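Local coordinates for putative methyltransferase protein (Bacteroides fragilis, PDB 5BP9) that binds S-adenosyl-L-homocysteine and is probably an S-adenosylmethionine-dependent methyltransferase, at residues 52-57 against 136-141; 96-101 against 117-122. One frame throughout, in Å; residues are numbered along the deposited sequence.

Contact 1: residues 52-57 against 136-141; sequences AAIADF and VEVMKL
Val138 pushes both of its methyl groups against helix 49-60, where Ile54 and Ala55, consecutive residues, receive them. The apolar contact divides between the two branches. CG1 of Val138 meets the branch methyl CG2 of Ile54 at 3.6 Å, and the two side chains cross obliquely. CG2 of Val138 lies over the backbone of Ala55, 3.7 Å from its CA, and stands 4.0 Å from the CB of Ala55. It also touches CG2 of Ile54, at 3.8 Å, so that one isoleucine methyl is met by both valine branches. The torsions account for this: CG2 of Ile54 is anti to the backbone N, leaving CG1 to carry the longer arm off beside that nitrogen, while chi1 of 168° in Val138 spreads its two methyls over neighbouring residues of the partner helix. The small side chain of Ala55 is consistent with the valine coming close to main-chain atoms, and CA of Ala55 and CA of Val138 are 6.1 Å apart.

Polar groups contribute little between the segments, and no hydrogen bond joins them. Glu137, at the margin of the contact, brings OE1 to 4.4 Å from CB of Ala55; that oxygen is hydrogen-bonded to NE2 of His59, which gives the two helices a polar link.

The axes of the two segments make 33° between N-to-C directions and approach to 9.4 Å. Tyr58 extends the cover over Val138 and Leu141, Phe84 packs on Ile54, and Met139, a selenomethionine, rests against Ala128 and Asp130 of strand 125-130.

Contact 2: residues 96-101 against 117-122; sequences TALAMA and LALQES
Leu98 forks between two successive residues of helix 114-121, sending CD1 to Ala118 and CD2 to Leu119. The closely packed part is this apolar wedge: CD1 of Leu98 lies 3.9 Å from CB of Ala118, and CD2 of Leu98 is 4.1 Å from CD2 of Leu119, the two leucine side chains crossing at about a right angle. Although the CB of Leu119 does not point at the other helix, chi1 of -65° sets its CG beside the backbone N, and while CD1 continues the extended chain, CD2 is the branch that turns to the partner. There it also comes within 4.2 Å of CB of Ala101, the first residue past the helix end, and 3.9 Å from the carbonyl O of Leu98.

Toward Ser122 the contact loosens and is completed by a water. It sits 2.7 Å from OG of the exposed Ser122 and makes a weak bond to O of Leu98, at 3.4 Å; no direct hydrogen bond joins the two segments. The NZ of Lys124 bonds to O of Ala101 and weakly to O of Leu98.

Both leucines pack on the central mixed sheet: Leu165 of strand 161-166 touches Leu98 and Leu119, Val126 of strand 125-130 meets Leu119, and Ala101 touches Thr163 of strand 161-166.

In the fold
Both contacts join neighbouring helices through branched aliphatic side chains, contact 2 with the first residue after one of them, and contact 2 is nested within the chain loop that contact 1 closes. Their centres lie 21 Å apart, and their nearest atoms, about 6 Å apart, do not touch. Strand 125-130 connects them, following helix 114-121 of contact 2 and leading into helix 133-142 of contact 1, an arrangement consistent with a Rossmann-like methyltransferase. Bound S-adenosyl-L-homocysteine lies about 6 Å from the side chain of Ile54 in contact 1 and about 9 Å from that of Leu98 in contact 2. Ile54 is also about 7 Å from Asp130, a residue that binds this ligand, measured between side chains.

Contact 1: residues 52-57 against 136-141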
loop_
_atom_site.group_PDB
_atom_site.type_symbol
_atom_site.label_atom_id
_atom_site.label_comp_id
_atom_site.label_asym_id
_atom_site.label_seq_id
_atom_site.Cartn_x
_atom_site.Cartn_y
_atom_site.Cartn_z
ATOM N N ALA A 52 3.516 11.546 11.314
ATOM C CA ALA A 52 3.777 12.129 12.632
ATOM C C ALA A 52 3.772 11.057 13.727
ATOM O O ALA A 52 4.577 11.124 14.659
ATOM C CB ALA A 52 2.742 13.188 12.917
ATOM N N ALA A 53 2.855 10.088 13.631
ATOM C CA ALA A 53 2.808 8.969 14.584
ATOM C C ALA A 53 4.074 8.130 14.551
ATOM O O ALA A 53 4.674 7.816 15.610
ATOM C CB ALA A 53 1.618 8.091 14.313
ATOM N N ILE A 54 4.485 7.802 13.328
ATOM C CA ILE A 54 5.700 7.032 13.058
ATOM C C ILE A 54 6.918 7.777 13.598
ATOM O O ILE A 54 7.784 7.151 14.240
ATOM C CB ILE A 54 5.825 6.726 11.521
ATOM C CG1 ILE A 54 4.802 5.649 11.139
ATOM C CG2 ILE A 54 7.247 6.286 11.109
ATOM C CD1 ILE A 54 4.579 5.481 9.642
ATOM N N ALA A 55 6.999 9.081 13.339
ATOM C CA ALA A 55 8.134 9.892 13.818
ATOM C C ALA A 55 8.183 9.993 15.339
ATOM O O ALA A 55 9.262 9.842 15.940
ATOM C CB ALA A 55 8.111 11.263 13.163
ATOM N N ASP A 56 7.035 10.165 15.985
ATOM C CA ASP A 56 7.012 10.150 17.453
ATOM C C ASP A 56 7.561 8.847 18.009
ATOM O O ASP A 56 8.399 8.851 18.929
ATOM C CB ASP A 56 5.597 10.358 17.978
ATOM C CG ASP A 56 5.346 11.728 18.476
ATOM O OD1 ASP A 56 6.214 12.628 18.336
ATOM O OD2 ASP A 56 4.231 11.899 19.012
ATOM N N PHE A 57 7.094 7.730 17.462
ATOM C CA PHE A 57 7.515 6.427 17.942
ATOM C C PHE A 57 9.004 6.179 17.675
ATOM O O PHE A 57 9.723 5.619 18.522
ATOM C CB PHE A 57 6.690 5.313 17.303
ATOM C CG PHE A 57 6.886 3.973 17.957
ATOM C CD1 PHE A 57 6.213 3.655 19.130
ATOM C CD2 PHE A 57 7.760 3.038 17.411
ATOM C CE1 PHE A 57 6.397 2.429 19.742
ATOM C CE2 PHE A 57 7.942 1.810 18.018
ATOM C CZ PHE A 57 7.258 1.504 19.183
ATOM N N VAL A 136 9.218 9.147 5.271
ATOM C CA VAL A 136 10.496 9.088 4.558
ATOM C C VAL A 136 11.675 9.464 5.468
ATOM O O VAL A 136 12.729 8.782 5.427
ATOM C CB VAL A 136 10.438 9.907 3.252
ATOM C CG1 VAL A 136 11.814 10.065 2.608
ATOM C CG2 VAL A 136 9.432 9.286 2.279
ATOM N N GLU A 137 11.479 10.477 6.328
ATOM C CA GLU A 137 12.486 10.853 7.343
ATOM C C GLU A 137 12.871 9.656 8.171
ATOM O O GLU A 137 14.042 9.346 8.320
ATOM C CB GLU A 137 11.937 11.938 8.308
ATOM C CG GLU A 137 12.652 12.088 9.662
ATOM C CD GLU A 137 12.087 13.214 10.519
ATOM O OE1 GLU A 137 11.869 12.962 11.731
ATOM O OE2 GLU A 137 11.864 14.321 9.959
ATOM N N VAL A 138 11.865 9.003 8.734
ATOM C CA VAL A 138 12.076 7.851 9.590
ATOM C C VAL A 138 12.760 6.715 8.862
ATOM O O VAL A 138 13.703 6.133 9.397
ATOM C CB VAL A 138 10.763 7.405 10.274
ATOM C CG1 VAL A 138 10.877 6.024 10.946
ATOM C CG2 VAL A 138 10.349 8.472 11.283
HETATM N N MSE A 139 12.300 6.394 7.656
HETATM C CA MSE A 139 12.953 5.372 6.860
HETATM C C MSE A 139 14.432 5.644 6.718
HETATM O O MSE A 139 15.248 4.722 6.873
HETATM C CB MSE A 139 12.356 5.222 5.447
HETATM C CG MSE A 139 10.992 4.566 5.555
HETATM SE SE MSE A 139 10.417 3.899 3.810
HETATM C CE MSE A 139 9.404 5.499 3.353
ATOM N N LYS A 140 14.793 6.888 6.406
ATOM C CA LYS A 140 16.214 7.205 6.215
ATOM C C LYS A 140 17.010 6.992 7.493
ATOM O O LYS A 140 18.098 6.371 7.498
ATOM C CB LYS A 140 16.373 8.626 5.690
ATOM C CG LYS A 140 15.867 8.836 4.278
ATOM C CD LYS A 140 16.013 10.270 3.832
ATOM C CE LYS A 140 15.597 10.529 2.399
ATOM N NZ LYS A 140 16.413 9.806 1.393
ATOM N N LEU A 141 16.461 7.464 8.586
ATOM C CA LEU A 141 17.130 7.355 9.883
ATOM C C LEU A 141 17.224 5.928 10.397
ATOM O O LEU A 141 18.195 5.590 11.108
ATOM C CB LEU A 141 16.479 8.307 10.901
ATOM C CG LEU A 141 16.519 9.799 10.554
ATOM C CD1 LEU A 141 15.732 10.613 11.576
ATOM C CD2 LEU A 141 17.945 10.314 10.448
#

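Contact 2: residues 96-101 against 117-122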
loop_
_atom_site.group_PDB
_atom_site.type_symbol
_atom_site.label_atom_id
_atom_site.label_comp_id
_atom_site.label_asym_id
_atom_site.label_seq_id
_atom_site.Cartn_x
_atom_site.Cartn_y
_atom_site.Cartn_z
ATOM N N THR A 96 4.870 -13.918 2.724
ATOM C CA THR A 96 4.862 -14.696 1.501
ATOM C C THR A 96 5.389 -13.840 0.352
ATOM O O THR A 96 6.236 -14.260 -0.430
ATOM C CB THR A 96 3.435 -15.211 1.181
ATOM O OG1 THR A 96 2.983 -16.053 2.258
ATOM C CG2 THR A 96 3.410 -15.986 -0.140
ATOM N N ALA A 97 4.889 -12.616 0.265
ATOM C CA ALA A 97 5.351 -11.696 -0.764
ATOM C C ALA A 97 6.836 -11.337 -0.676
ATOM O O ALA A 97 7.513 -11.350 -1.691
ATOM C CB ALA A 97 4.485 -10.437 -0.752
ATOM N N LEU A 98 7.342 -11.016 0.516
ATOM C CA LEU A 98 8.751 -10.687 0.672
ATOM C C LEU A 98 9.674 -11.815 0.256
ATOM O O LEU A 98 10.668 -11.575 -0.416
ATOM C CB LEU A 98 9.089 -10.237 2.107
ATOM C CG LEU A 98 8.361 -9.007 2.646
ATOM C CD1 LEU A 98 9.025 -8.558 3.935
ATOM C CD2 LEU A 98 8.277 -7.856 1.647
ATOM N N ALA A 99 9.314 -13.049 0.613
ATOM C CA ALA A 99 10.113 -14.213 0.237
ATOM C C ALA A 99 10.183 -14.440 -1.275
ATOM O O ALA A 99 11.199 -14.955 -1.791
ATOM C CB ALA A 99 9.580 -15.440 0.957
HETATM N N MSE A 100 9.121 -14.040 -1.980
HETATM C CA MSE A 100 9.008 -14.185 -3.432
HETATM C C MSE A 100 9.649 -13.058 -4.214
HETATM O O MSE A 100 9.880 -13.201 -5.404
HETATM C CB MSE A 100 7.526 -14.185 -3.855
HETATM C CG MSE A 100 6.871 -15.486 -3.516
HETATM SE SE MSE A 100 4.957 -15.156 -3.795
HETATM C CE MSE A 100 5.068 -15.123 -5.738
ATOM N N ALA A 101 9.926 -11.935 -3.549
ATOM C CA ALA A 101 10.419 -10.750 -4.195
ATOM C C ALA A 101 11.853 -10.956 -4.641
ATOM O O ALA A 101 12.707 -11.344 -3.839
ATOM C CB ALA A 101 10.330 -9.563 -3.257
ATOM N N LEU A 117 13.426 -2.616 5.085
ATOM C CA LEU A 117 14.468 -3.139 5.989
ATOM C C LEU A 117 14.605 -4.657 5.968
ATOM O O LEU A 117 15.711 -5.177 5.980
ATOM C CB LEU A 117 14.230 -2.666 7.423
ATOM C CG LEU A 117 14.416 -1.160 7.639
ATOM C CD1 LEU A 117 13.940 -0.733 9.027
ATOM C CD2 LEU A 117 15.860 -0.719 7.431
ATOM N N ALA A 118 13.487 -5.366 5.953
ATOM C CA ALA A 118 13.518 -6.827 5.871
ATOM C C ALA A 118 14.166 -7.288 4.587
ATOM O O ALA A 118 14.989 -8.207 4.590
ATOM C CB ALA A 118 12.129 -7.409 6.013
ATOM N N LEU A 119 13.822 -6.638 3.480
ATOM C CA LEU A 119 14.411 -6.999 2.204
ATOM C C LEU A 119 15.923 -6.736 2.174
ATOM O O LEU A 119 16.682 -7.572 1.682
ATOM C CB LEU A 119 13.735 -6.266 1.070
ATOM C CG LEU A 119 12.267 -6.619 0.836
ATOM C CD1 LEU A 119 11.595 -5.522 0.022
ATOM C CD2 LEU A 119 12.144 -7.976 0.160
ATOM N N GLN A 120 16.348 -5.599 2.715
ATOM C CA GLN A 120 17.774 -5.245 2.764
ATOM C C GLN A 120 18.547 -6.285 3.501
ATOM O O GLN A 120 19.633 -6.700 3.083
ATOM C CB GLN A 120 17.986 -3.906 3.443
ATOM C CG GLN A 120 17.544 -2.766 2.558
ATOM C CD GLN A 120 17.813 -1.355 3.102
ATOM O OE1 GLN A 120 17.561 -0.396 2.394
ATOM N NE2 GLN A 120 18.346 -1.220 4.320
ATOM N N GLU A 121 17.956 -6.750 4.583
ATOM C CA GLU A 121 18.601 -7.786 5.388
ATOM C C GLU A 121 18.765 -9.134 4.697
ATOM O O GLU A 121 19.721 -9.878 5.022
ATOM C CB GLU A 121 17.913 -7.868 6.754
ATOM C CG GLU A 121 18.496 -6.822 7.709
ATOM C CD GLU A 121 17.464 -5.942 8.399
ATOM O OE1 GLU A 121 16.606 -6.508 9.118
ATOM O OE2 GLU A 121 17.524 -4.681 8.235
ATOM N N SER A 122 17.896 -9.444 3.742
ATOM C CA SER A 122 18.052 -10.596 2.857
ATOM C C SER A 122 19.134 -10.367 1.813
ATOM O O SER A 122 19.407 -11.272 1.035
ATOM C CB SER A 122 16.746 -10.860 2.097
ATOM O OG SER A 122 15.714 -11.217 2.976
HETATM O O HOH W 1 13.392 -11.122 1.615
#